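Local coordinates for protein putative dihydrodipicolinate synthase (Thermus thermophilus, PDB 2PCQ) that is of unknown function but belongs to the dihydrodipicolinate synthetase family of TIM-barrel proteins, at residues P5-F10 with P239-A244; A20-A25 with L56-P61; G176-F181 with G192-A197; L245-L250 with V272-K277. One frame throughout, in Å; residues are numbered along the deposited sequence.

Overall arrangement
All four contacts belong to a barrel of eight parallel strands with a helical C-terminal part. Contact 1 joins the loop leaving strand 2-6 to helix 216-247, so it ties together regions near the two ends of the chain. Contacts 2 and 3 both use segments that come between those two in sequence, whereas contact 4 follows contact 1 on helix 216-247. Centres of contacts 1 and 4 are 12 Å apart, those of 1 and 2 14 Å, and those of 1 and 3 15 Å. Contact 1 touches each of the others; contacts 2 and 3, with centres 22 Å apart, do not meet. Strands 2-6 and 191-193 are neighbours, which closes the barrel.

Contact 1: residues P5-F10 with P239-A244; sequences PIPTPF and PLLKQA
At the C-terminal end of the barrel's first strand, the loop beginning at P7 meets helix 216-247 through the long side chain of K242. Beyond CG this chain is fully extended; with CG beside the backbone N (chi1 -76°) it runs along P7, whose CB lies 3.7 Å from K242 CE. The ammonium group then donates a hydrogen bond to the loop backbone, K242 NZ to T8 O at 2.6 Å. The C=O...N angle is 134°, and the donor sits above the carbonyl plane, 41° out of it, so the bond is not aimed at a lone pair. F10 CD2 is 3.6 Å from K242 NZ, the ring being approached obliquely. The preceding residue, L241, adds an apolar contact, its CD2 lying 4.3 Å from P7 CD.

The buried lysine has further partners: a salt bridge to E43 and a hydrogen bond to the carbonyl of Y254. T8 OG1 is bonded to the carbonyl of G42. K242 thus gathers several loops around one charge. The result is that helix 216-247, in the C-terminal part of the chain, is fixed to the loop after the first strand, an arrangement fitting a TIM barrel with a helical C-terminal extension.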
loop_
_atom_site.group_PDB
_atom_site.type_symbol
_atom_site.label_atom_id
_atom_site.label_comp_id
_atom_site.label_asym_id
_atom_site.label_seq_id
_atom_site.Cartn_x
_atom_site.Cartn_y
_atom_site.Cartn_z
ATOM N N PRO A 5 1.619 -26.351 10.295
ATOM C CA PRO A 5 1.485 -25.433 11.427
ATOM C C PRO A 5 0.154 -25.852 12.057
ATOM O O PRO A 5 -0.913 -25.413 11.623
ATOM C CB PRO A 5 1.413 -24.063 10.753
ATOM C CG PRO A 5 0.710 -24.365 9.465
ATOM C CD PRO A 5 1.384 -25.654 9.017
ATOM N N ILE A 6 0.206 -26.721 13.061
ATOM C CA ILE A 6 -1.030 -27.188 13.672
ATOM C C ILE A 6 -1.797 -26.106 14.420
ATOM O O ILE A 6 -1.217 -25.276 15.120
ATOM C CB ILE A 6 -0.794 -28.384 14.632
ATOM C CG1 ILE A 6 0.031 -27.950 15.843
ATOM C CG2 ILE A 6 -0.093 -29.515 13.886
ATOM C CD1 ILE A 6 0.088 -29.006 16.931
ATOM N N PRO A 7 -3.126 -26.093 14.263
ATOM C CA PRO A 7 -3.929 -25.088 14.956
ATOM C C PRO A 7 -4.005 -25.411 16.439
ATOM O O PRO A 7 -3.702 -26.532 16.851
ATOM C CB PRO A 7 -5.286 -25.193 14.262
ATOM C CG PRO A 7 -5.357 -26.635 13.886
ATOM C CD PRO A 7 -3.961 -26.913 13.366
ATOM N N THR A 8 -4.372 -24.417 17.243
ATOM C CA THR A 8 -4.514 -24.607 18.679
ATOM C C THR A 8 -6.013 -24.597 18.952
ATOM O O THR A 8 -6.682 -23.580 18.770
ATOM C CB THR A 8 -3.834 -23.477 19.468
ATOM O OG1 THR A 8 -2.435 -23.461 19.157
ATOM C CG2 THR A 8 -4.010 -23.698 20.968
ATOM N N PRO A 9 -6.563 -25.743 19.380
ATOM C CA PRO A 9 -7.988 -25.906 19.677
ATOM C C PRO A 9 -8.554 -25.116 20.849
ATOM O O PRO A 9 -7.946 -25.043 21.912
ATOM C CB PRO A 9 -8.128 -27.413 19.913
ATOM C CG PRO A 9 -6.957 -28.005 19.180
ATOM C CD PRO A 9 -5.859 -27.031 19.502
ATOM N N PHE A 10 -9.728 -24.532 20.625
ATOM C CA PHE A 10 -10.482 -23.792 21.637
ATOM C C PHE A 10 -11.894 -24.357 21.472
ATOM O O PHE A 10 -12.259 -24.763 20.369
ATOM C CB PHE A 10 -10.549 -22.287 21.320
ATOM C CG PHE A 10 -9.228 -21.574 21.396
ATOM C CD1 PHE A 10 -8.642 -21.288 22.625
ATOM C CD2 PHE A 10 -8.569 -21.183 20.228
ATOM C CE1 PHE A 10 -7.417 -20.621 22.696
ATOM C CE2 PHE A 10 -7.349 -20.519 20.284
ATOM C CZ PHE A 10 -6.767 -20.236 21.522
ATOM N N PRO A 239 -10.139 -19.912 10.346
ATOM C CA PRO A 239 -11.491 -20.476 10.432
ATOM C C PRO A 239 -11.715 -21.611 9.429
ATOM O O PRO A 239 -12.332 -22.623 9.759
ATOM C CB PRO A 239 -12.389 -19.272 10.151
ATOM C CG PRO A 239 -11.590 -18.128 10.704
ATOM C CD PRO A 239 -10.191 -18.446 10.208
ATOM N N LEU A 240 -11.218 -21.445 8.206
ATOM C CA LEU A 240 -11.389 -22.480 7.189
ATOM C C LEU A 240 -10.567 -23.717 7.525
ATOM O O LEU A 240 -11.031 -24.842 7.349
ATOM C CB LEU A 240 -10.998 -21.956 5.800
ATOM C CG LEU A 240 -11.195 -22.944 4.640
ATOM C CD1 LEU A 240 -12.637 -23.437 4.627
ATOM C CD2 LEU A 240 -10.842 -22.276 3.310
ATOM N N LEU A 241 -9.349 -23.507 8.016
ATOM C CA LEU A 241 -8.473 -24.616 8.383
ATOM C C LEU A 241 -9.103 -25.483 9.470
ATOM O O LEU A 241 -9.143 -26.707 9.356
ATOM C CB LEU A 241 -7.122 -24.087 8.879
ATOM C CG LEU A 241 -6.157 -25.140 9.436
ATOM C CD1 LEU A 241 -5.866 -26.179 8.359
ATOM C CD2 LEU A 241 -4.872 -24.470 9.913
ATOM N N LYS A 242 -9.592 -24.846 10.529
ATOM C CA LYS A 242 -10.203 -25.585 11.622
ATOM C C LYS A 242 -11.495 -26.278 11.208
ATOM O O LYS A 242 -11.744 -27.417 11.601
ATOM C CB LYS A 242 -10.448 -24.661 12.817
ATOM C CG LYS A 242 -9.175 -24.334 13.592
ATOM C CD LYS A 242 -9.478 -23.601 14.893
ATOM C CE LYS A 242 -8.253 -23.565 15.788
ATOM N NZ LYS A 242 -8.536 -22.910 17.094
ATOM N N GLN A 243 -12.313 -25.601 10.410
ATOM C CA GLN A 243 -13.562 -26.198 9.963
ATOM C C GLN A 243 -13.280 -27.435 9.109
ATOM O O GLN A 243 -14.005 -28.428 9.182
ATOM C CB GLN A 243 -14.393 -25.184 9.173
ATOM C CG GLN A 243 -15.685 -25.768 8.604
ATOM C CD GLN A 243 -16.630 -24.703 8.086
ATOM O OE1 GLN A 243 -16.198 -23.660 7.592
ATOM N NE2 GLN A 243 -17.928 -24.967 8.183
ATOM N N ALA A 244 -12.217 -27.376 8.313
ATOM C CA ALA A 244 -11.836 -28.497 7.457
ATOM C C ALA A 244 -11.379 -29.673 8.315
ATOM O O ALA A 244 -11.761 -30.819 8.074
ATOM C CB ALA A 244 -10.719 -28.079 6.511
#

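Contact 2: residues A20-A25 with L56-P61; sequences AFRELA and LRALRP
F21 and L59 make the apolar part of this contact, between helix 18-28 and the chain leaving helix 49-57. The two side chains cross at about a right angle, and both methyls of the leucine rest on one face of the phenyl ring. L59 CD2 is 3.9 Å from the ring centroid of F21 and 18° off the ring normal, which meets the geometry of a CH-pi contact, though it is displaced toward the rim on the CG side. L59 CD1 covers the far part of the same face, 3.7 Å from F21 CE2. The CD2 methyl also presses on the helix itself: it lies 3.5 Å from F21 O, 3.7 Å from R22 CA and 4.0 Å from A25 CB. V37 of the second barrel strand touches both F21 and L59, and I6 of the first touches F21 and A25, so this cluster fills the layer between strands and helices.

The polar part is a single bond at the solvent-facing edge. R22 bends at chi3 (51°), turning its guanidinium back so that NH1 donates to A58 O at 3.2 Å. The N-H...O angle of 164° is nearly straight, the donor is in the carbonyl plane on a lone pair, and the oxygen stays close to the guanidinium plane. The aliphatic part of R22 passes beside the same carbonyl, R22 CD being 3.3 Å from A58 O.

Dispersion between methyls and ring therefore carries the buried side, while one well-directed bond from a partly exposed arginine satisfies a backbone carbonyl at the edge.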
loop_
_atom_site.group_PDB
_atom_site.type_symbol
_atom_site.label_atom_id
_atom_site.label_comp_id
_atom_site.label_asym_id
_atom_site.label_seq_id
_atom_site.Cartn_x
_atom_site.Cartn_y
_atom_site.Cartn_z
ATOM N N ALA A 20 -7.667 -31.790 23.370
ATOM C CA ALA A 20 -7.834 -31.756 21.922
ATOM C C ALA A 20 -6.513 -31.426 21.236
ATOM O O ALA A 20 -6.180 -32.001 20.205
ATOM C CB ALA A 20 -8.891 -30.725 21.540
ATOM N N PHE A 21 -5.762 -30.500 21.822
ATOM C CA PHE A 21 -4.478 -30.075 21.278
ATOM C C PHE A 21 -3.543 -31.279 21.156
ATOM O O PHE A 21 -2.929 -31.506 20.111
ATOM C CB PHE A 21 -3.873 -29.007 22.204
ATOM C CG PHE A 21 -2.778 -28.172 21.572
ATOM C CD1 PHE A 21 -2.659 -28.061 20.188
ATOM C CD2 PHE A 21 -1.909 -27.433 22.377
ATOM C CE1 PHE A 21 -1.690 -27.229 19.614
ATOM C CE2 PHE A 21 -0.938 -26.597 21.814
ATOM C CZ PHE A 21 -0.832 -26.494 20.431
ATOM N N ARG A 22 -3.453 -32.059 22.229
ATOM C CA ARG A 22 -2.593 -33.237 22.260
ATOM C C ARG A 22 -3.043 -34.305 21.262
ATOM O O ARG A 22 -2.223 -34.899 20.564
ATOM C CB ARG A 22 -2.567 -33.816 23.680
ATOM C CG ARG A 22 -1.709 -35.053 23.840
ATOM C CD ARG A 22 -1.582 -35.468 25.305
ATOM N NE ARG A 22 -2.874 -35.570 25.978
ATOM C CZ ARG A 22 -3.342 -34.680 26.849
ATOM N NH1 ARG A 22 -2.621 -33.611 27.163
ATOM N NH2 ARG A 22 -4.531 -34.857 27.408
ATOM N N GLU A 23 -4.348 -34.541 21.187
ATOM C CA GLU A 23 -4.879 -35.542 20.271
ATOM C C GLU A 23 -4.644 -35.138 18.820
ATOM O O GLU A 23 -4.317 -35.972 17.977
ATOM C CB GLU A 23 -6.378 -35.736 20.503
ATOM C CG GLU A 23 -6.967 -36.907 19.736
ATOM C CD GLU A 23 -8.470 -37.016 19.895
ATOM O OE1 GLU A 23 -8.957 -36.890 21.040
ATOM O OE2 GLU A 23 -9.164 -37.237 18.878
ATOM N N LEU A 24 -4.820 -33.853 18.533
ATOM C CA LEU A 24 -4.626 -33.345 17.183
ATOM C C LEU A 24 -3.182 -33.538 16.740
ATOM O O LEU A 24 -2.919 -33.992 15.629
ATOM C CB LEU A 24 -4.982 -31.859 17.126
ATOM C CG LEU A 24 -4.875 -31.181 15.763
ATOM C CD1 LEU A 24 -5.886 -31.798 14.810
ATOM C CD2 LEU A 24 -5.118 -29.686 15.917
ATOM N N ALA A 25 -2.245 -33.189 17.616
ATOM C CA ALA A 25 -0.829 -33.320 17.303
ATOM C C ALA A 25 -0.453 -34.773 17.027
ATOM O O ALA A 25 0.308 -35.058 16.102
ATOM C CB ALA A 25 0.014 -32.766 18.454
ATOM N N LEU A 56 1.636 -25.824 25.507
ATOM C CA LEU A 56 2.833 -26.548 25.092
ATOM C C LEU A 56 3.141 -27.730 26.012
ATOM O O LEU A 56 3.613 -28.767 25.550
ATOM C CB LEU A 56 4.031 -25.594 25.029
ATOM C CG LEU A 56 5.362 -26.157 24.516
ATOM C CD1 LEU A 56 5.173 -26.789 23.143
ATOM C CD2 LEU A 56 6.395 -25.041 24.449
ATOM N N ARG A 57 2.871 -27.575 27.306
ATOM C CA ARG A 57 3.109 -28.651 28.270
ATOM C C ARG A 57 2.176 -29.835 28.017
ATOM O O ARG A 57 2.463 -30.959 28.424
ATOM C CB ARG A 57 2.888 -28.164 29.708
ATOM C CG ARG A 57 3.941 -27.212 30.255
ATOM C CD ARG A 57 3.855 -27.155 31.783
ATOM N NE ARG A 57 2.569 -26.641 32.256
ATOM C CZ ARG A 57 2.284 -25.348 32.400
ATOM N NH1 ARG A 57 3.196 -24.430 32.111
ATOM N NH2 ARG A 57 1.086 -24.972 32.826
ATOM N N ALA A 58 1.052 -29.577 27.356
ATOM C CA ALA A 58 0.083 -30.625 27.064
ATOM C C ALA A 58 0.529 -31.508 25.901
ATOM O O ALA A 58 0.015 -32.611 25.721
ATOM C CB ALA A 58 -1.271 -30.007 26.747
ATOM N N LEU A 59 1.486 -31.025 25.116
ATOM C CA LEU A 59 1.965 -31.780 23.964
ATOM C C LEU A 59 3.158 -32.668 24.275
ATOM O O LEU A 59 3.920 -32.405 25.197
ATOM C CB LEU A 59 2.340 -30.830 22.823
ATOM C CG LEU A 59 1.247 -29.876 22.336
ATOM C CD1 LEU A 59 1.799 -29.041 21.192
ATOM C CD2 LEU A 59 0.015 -30.663 21.888
ATOM N N ARG A 60 3.308 -33.722 23.481
ATOM C CA ARG A 60 4.410 -34.664 23.624
ATOM C C ARG A 60 4.826 -35.142 22.235
ATOM O O ARG A 60 4.621 -36.300 21.877
ATOM C CB ARG A 60 3.978 -35.852 24.491
ATOM C CG ARG A 60 3.815 -35.514 25.971
ATOM C CD ARG A 60 5.166 -35.262 26.632
ATOM N NE ARG A 60 5.042 -34.943 28.053
ATOM C CZ ARG A 60 4.695 -33.752 28.535
ATOM N NH1 ARG A 60 4.435 -32.744 27.712
ATOM N NH2 ARG A 60 4.609 -33.567 29.846
ATOM N N PRO A 61 5.414 -34.245 21.430
ATOM C CA PRO A 61 5.851 -34.594 20.075
ATOM C C PRO A 61 6.888 -35.709 20.106
ATOM O O PRO A 61 7.734 -35.734 20.992
ATOM C CB PRO A 61 6.446 -33.283 19.553
ATOM C CG PRO A 61 5.737 -32.228 20.354
ATOM C CD PRO A 61 5.716 -32.834 21.730
#

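Contact 3: residues G176-F181 with G192-A197; sequences GHAPTF and GILAAA
L194 reaches across because chi1 (-44°), with CG anti to its carbonyl carbon, swings CG toward segment 176-181; the fork at CG, set by chi2, sends CD1 to the F181 ring and CD2 to the backbone. F181 has CG anti to the backbone N, which carries its ring toward 192-194, and chi2 (43°) turns a face to L194 CD1. That methyl lies 4.2 Å from the F181 ring centroid, 9° off the normal, a CH-pi contact centred on the face. The other branch, L194 CD2, packs on backbone, 3.6 Å from both G176 C and A178 N.

These segments lie at either end of helix 181-186, which F181 opens, in the beta-alpha-beta crossover from strand 172-175 to strand 191-193 of the TIM barrel. G192, without a side chain, admits the ring edge, F181 CE1 coming within 3.7 Å of G192 N. At the strand ends, G176 CA makes a CA-H...O contact with I193 O at 3.3 Å. A water bridges, donating to G176 O at 2.8 Å and accepting from A195 N at 3.0 Å.

A178 CB meets A196 CB beside Y204 of helix 201-212. H177 turns away, its NE2 hydrogen-bonded to S159 of the third subunit.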
loop_
_atom_site.group_PDB
_atom_site.type_symbol
_atom_site.label_atom_id
_atom_site.label_comp_id
_atom_site.label_asym_id
_atom_site.label_seq_id
_atom_site.Cartn_x
_atom_site.Cartn_y
_atom_site.Cartn_z
ATOM N N GLY A 176 6.226 -20.890 3.388
ATOM C CA GLY A 176 4.977 -21.145 4.079
ATOM C C GLY A 176 3.815 -20.864 3.146
ATOM O O GLY A 176 2.662 -20.830 3.574
ATOM N N HIS A 177 4.127 -20.673 1.864
ATOM C CA HIS A 177 3.119 -20.362 0.846
ATOM C C HIS A 177 2.827 -21.557 -0.071
ATOM O O HIS A 177 3.607 -21.870 -0.972
ATOM C CB HIS A 177 3.595 -19.172 0.006
ATOM C CG HIS A 177 2.529 -18.575 -0.855
ATOM N ND1 HIS A 177 1.443 -17.899 -0.336
ATOM C CD2 HIS A 177 2.381 -18.543 -2.199
ATOM C CE1 HIS A 177 0.676 -17.476 -1.324
ATOM N NE2 HIS A 177 1.223 -17.854 -2.465
ATOM N N ALA A 178 1.685 -22.200 0.144
ATOM C CA ALA A 178 1.303 -23.378 -0.630
ATOM C C ALA A 178 1.062 -23.202 -2.132
ATOM O O ALA A 178 1.520 -24.023 -2.928
ATOM C CB ALA A 178 0.078 -24.034 0.010
ATOM N N PRO A 179 0.339 -22.145 -2.540
ATOM C CA PRO A 179 0.064 -21.928 -3.969
ATOM C C PRO A 179 1.267 -21.842 -4.916
ATOM O O PRO A 179 1.136 -22.140 -6.102
ATOM C CB PRO A 179 -0.770 -20.643 -3.971
ATOM C CG PRO A 179 -1.498 -20.715 -2.651
ATOM C CD PRO A 179 -0.391 -21.164 -1.714
ATOM N N THR A 180 2.429 -21.439 -4.409
ATOM C CA THR A 180 3.626 -21.326 -5.255
ATOM C C THR A 180 4.702 -22.328 -4.847
ATOM O O THR A 180 5.876 -22.165 -5.191
ATOM C CB THR A 180 4.248 -19.917 -5.159
ATOM O OG1 THR A 180 4.523 -19.614 -3.784
ATOM C CG2 THR A 180 3.300 -18.863 -5.735
ATOM N N PHE A 181 4.296 -23.367 -4.127
ATOM C CA PHE A 181 5.226 -24.370 -3.626
ATOM C C PHE A 181 6.274 -24.874 -4.620
ATOM O O PHE A 181 7.472 -24.822 -4.335
ATOM C CB PHE A 181 4.451 -25.554 -3.033
ATOM C CG PHE A 181 5.298 -26.474 -2.197
ATOM C CD1 PHE A 181 6.221 -25.956 -1.289
ATOM C CD2 PHE A 181 5.172 -27.852 -2.308
ATOM C CE1 PHE A 181 7.005 -26.796 -0.504
ATOM C CE2 PHE A 181 5.951 -28.708 -1.525
ATOM C CZ PHE A 181 6.871 -28.177 -0.623
ATOM N N GLY A 192 8.576 -27.107 2.861
ATOM C CA GLY A 192 7.468 -26.234 3.180
ATOM C C GLY A 192 6.802 -26.514 4.511
ATOM O O GLY A 192 6.650 -27.667 4.929
ATOM N N ILE A 193 6.437 -25.436 5.193
ATOM C CA ILE A 193 5.730 -25.508 6.465
ATOM C C ILE A 193 4.411 -24.887 6.032
ATOM O O ILE A 193 4.242 -23.667 6.032
ATOM C CB ILE A 193 6.441 -24.676 7.547
ATOM C CG1 ILE A 193 7.836 -25.264 7.795
ATOM C CG2 ILE A 193 5.621 -24.678 8.836
ATOM C CD1 ILE A 193 8.650 -24.550 8.864
ATOM N N LEU A 194 3.489 -25.757 5.632
ATOM C CA LEU A 194 2.214 -25.339 5.071
ATOM C C LEU A 194 0.962 -25.737 5.827
ATOM O O LEU A 194 0.810 -26.886 6.234
ATOM C CB LEU A 194 2.117 -25.901 3.653
ATOM C CG LEU A 194 3.369 -25.768 2.783
ATOM C CD1 LEU A 194 3.274 -26.689 1.570
ATOM C CD2 LEU A 194 3.517 -24.319 2.344
ATOM N N ALA A 195 0.053 -24.780 5.977
ATOM C CA ALA A 195 -1.217 -25.027 6.642
ATOM C C ALA A 195 -1.946 -26.141 5.891
ATOM O O ALA A 195 -2.640 -26.954 6.494
ATOM C CB ALA A 195 -2.064 -23.753 6.644
ATOM N N ALA A 196 -1.777 -26.174 4.573
ATOM C CA ALA A 196 -2.426 -27.183 3.744
ATOM C C ALA A 196 -1.900 -28.585 4.045
ATOM O O ALA A 196 -2.546 -29.578 3.716
ATOM C CB ALA A 196 -2.233 -26.854 2.265
ATOM N N ALA A 197 -0.728 -28.662 4.673
ATOM C CA ALA A 197 -0.142 -29.950 5.024
ATOM C C ALA A 197 -0.884 -30.569 6.208
ATOM O O ALA A 197 -0.629 -31.718 6.573
ATOM C CB ALA A 197 1.339 -29.798 5.348
HETATM O O HOH W 1 0.472 -22.074 4.807
#

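Contact 4: residues L245-L250 with V272-K277; sequences LRHLGL and VLEGLK
L248 and L273 meet tip to tip, L248 CD2 lying 4.2 Å from L273 CD2, and this pair is the apolar centre of the contact between the end of helix 216-247 and helix 266-278, the last two helices of the chain, outside the barrel sheet. For L273 the CG sits anti to the backbone N (chi1 180°), extending the branch toward L248. K277 adds its aliphatic chain, its CD being 4.4 Å from L248 CD2. On the other flank H247 slides past L273 in the opposite direction. The E274 carboxylate stands near the H247 ring with the two planes 72° apart, but their closest approach is too short in the model and the imidazole is probably turned over, so no bond can be claimed.

One shell out, L273 CD2 also touches A244 CB at 4.1 Å, one turn earlier on helix 216-247, while the ring of H247 stacks edge-to-face with W266. The backbone positions of H247 and L248 are set by a Schellman motif that ends the helix: L250 N bonds to L245 O at 2.9 Å and G249 N to R246 O at 2.8 Å, with a positive phi of 89° at G249. Beyond the turn, L250 packs against L24, A27 and L28 of helix 18-28, and R246 holds the following loop through the carbonyls of G253 and A261.

Cohesion here thus rests on methyl packing beside the helix end, while the charged groups on the partly exposed side contribute no interaction that the geometry establishes.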
loop_
_atom_site.group_PDB
_atom_site.type_symbol
_atom_site.label_atom_id
_atom_site.label_comp_id
_atom_site.label_asym_id
_atom_site.label_seq_id
_atom_site.Cartn_x
_atom_site.Cartn_y
_atom_site.Cartn_z
ATOM N N LEU A 245 -10.555 -29.393 9.316
ATOM C CA LEU A 245 -10.078 -30.452 10.188
ATOM C C LEU A 245 -11.241 -31.077 10.954
ATOM O O LEU A 245 -11.298 -32.296 11.093
ATOM C CB LEU A 245 -9.017 -29.916 11.152
ATOM C CG LEU A 245 -7.663 -29.647 10.491
ATOM C CD1 LEU A 245 -6.782 -28.824 11.415
ATOM C CD2 LEU A 245 -6.994 -30.971 10.145
ATOM N N ARG A 246 -12.168 -30.253 11.444
ATOM C CA ARG A 246 -13.321 -30.787 12.170
ATOM C C ARG A 246 -14.131 -31.668 11.224
ATOM O O ARG A 246 -14.598 -32.740 11.602
ATOM C CB ARG A 246 -14.219 -29.667 12.715
ATOM C CG ARG A 246 -13.586 -28.801 13.812
ATOM C CD ARG A 246 -14.652 -28.062 14.627
ATOM N NE ARG A 246 -15.528 -27.239 13.797
ATOM C CZ ARG A 246 -15.190 -26.062 13.278
ATOM N NH1 ARG A 246 -13.983 -25.552 13.504
ATOM N NH2 ARG A 246 -16.056 -25.396 12.527
ATOM N N HIS A 247 -14.280 -31.216 9.983
ATOM C CA HIS A 247 -15.030 -31.968 8.984
ATOM C C HIS A 247 -14.423 -33.351 8.750
ATOM O O HIS A 247 -15.146 -34.320 8.515
ATOM C CB HIS A 247 -15.079 -31.188 7.670
ATOM C CG HIS A 247 -15.755 -31.923 6.557
ATOM N ND1 HIS A 247 -15.066 -32.689 5.642
ATOM C CD2 HIS A 247 -17.062 -32.020 6.219
ATOM C CE1 HIS A 247 -15.917 -33.224 4.787
ATOM N NE2 HIS A 247 -17.136 -32.833 5.114
ATOM N N LEU A 248 -13.098 -33.435 8.819
ATOM C CA LEU A 248 -12.392 -34.695 8.627
ATOM C C LEU A 248 -12.361 -35.517 9.913
ATOM O O LEU A 248 -11.730 -36.568 9.970
ATOM C CB LEU A 248 -10.959 -34.434 8.152
ATOM C CG LEU A 248 -10.817 -33.757 6.787
ATOM C CD1 LEU A 248 -9.355 -33.450 6.525
ATOM C CD2 LEU A 248 -11.385 -34.667 5.701
ATOM N N GLY A 249 -13.031 -35.026 10.949
ATOM C CA GLY A 249 -13.078 -35.753 12.205
ATOM C C GLY A 249 -11.979 -35.486 13.219
ATOM O O GLY A 249 -11.950 -36.138 14.259
ATOM N N LEU A 250 -11.073 -34.552 12.941
ATOM C CA LEU A 250 -10.006 -34.254 13.897
ATOM C C LEU A 250 -10.446 -33.151 14.865
ATOM O O LEU A 250 -11.205 -32.255 14.493
ATOM C CB LEU A 250 -8.721 -33.849 13.164
ATOM C CG LEU A 250 -8.029 -34.972 12.383
ATOM C CD1 LEU A 250 -6.735 -34.463 11.776
ATOM C CD2 LEU A 250 -7.738 -36.136 13.311
ATOM N N VAL A 272 -13.640 -29.187 -3.001
ATOM C CA VAL A 272 -12.214 -29.272 -3.282
ATOM C C VAL A 272 -11.585 -30.303 -2.348
ATOM O O VAL A 272 -10.832 -31.172 -2.786
ATOM C CB VAL A 272 -11.512 -27.904 -3.086
ATOM C CG1 VAL A 272 -10.002 -28.074 -3.184
ATOM C CG2 VAL A 272 -11.987 -26.919 -4.149
ATOM N N LEU A 273 -11.909 -30.208 -1.062
ATOM C CA LEU A 273 -11.379 -31.133 -0.069
ATOM C C LEU A 273 -11.865 -32.559 -0.329
ATOM O O LEU A 273 -11.072 -33.501 -0.333
ATOM C CB LEU A 273 -11.801 -30.696 1.335
ATOM C CG LEU A 273 -11.319 -31.563 2.500
ATOM C CD1 LEU A 273 -9.799 -31.658 2.470
ATOM C CD2 LEU A 273 -11.792 -30.959 3.818
ATOM N N GLU A 274 -13.171 -32.713 -0.540
ATOM C CA GLU A 274 -13.746 -34.028 -0.805
ATOM C C GLU A 274 -13.151 -34.657 -2.058
ATOM O O GLU A 274 -12.954 -35.869 -2.117
ATOM C CB GLU A 274 -15.268 -33.931 -0.951
ATOM C CG GLU A 274 -16.011 -33.840 0.372
ATOM C CD GLU A 274 -15.677 -34.996 1.300
ATOM O OE1 GLU A 274 -15.713 -36.160 0.847
ATOM O OE2 GLU A 274 -15.380 -34.744 2.486
ATOM N N GLY A 275 -12.867 -33.829 -3.059
ATOM C CA GLY A 275 -12.288 -34.328 -4.293
ATOM C C GLY A 275 -10.921 -34.941 -4.052
ATOM O O GLY A 275 -10.624 -36.036 -4.535
ATOM N N LEU A 276 -10.080 -34.233 -3.304
ATOM C CA LEU A 276 -8.748 -34.732 -2.995
ATOM C C LEU A 276 -8.848 -35.964 -2.111
ATOM O O LEU A 276 -8.043 -36.888 -2.224
ATOM C CB LEU A 276 -7.918 -33.655 -2.286
ATOM C CG LEU A 276 -7.400 -32.517 -3.169
ATOM C CD1 LEU A 276 -6.714 -31.461 -2.314
ATOM C CD2 LEU A 276 -6.431 -33.081 -4.198
ATOM N N LYS A 277 -9.841 -35.983 -1.230
ATOM C CA LYS A 277 -10.010 -37.123 -0.342
ATOM C C LYS A 277 -10.371 -38.372 -1.141
ATOM O O LYS A 277 -9.878 -39.462 -0.860
ATOM C CB LYS A 277 -11.099 -36.845 0.695
ATOM C CG LYS A 277 -11.253 -37.963 1.715
ATOM C CD LYS A 277 -12.366 -37.667 2.701
ATOM C CE LYS A 277 -12.532 -38.806 3.686
ATOM N NZ LYS A 277 -13.684 -38.577 4.594
#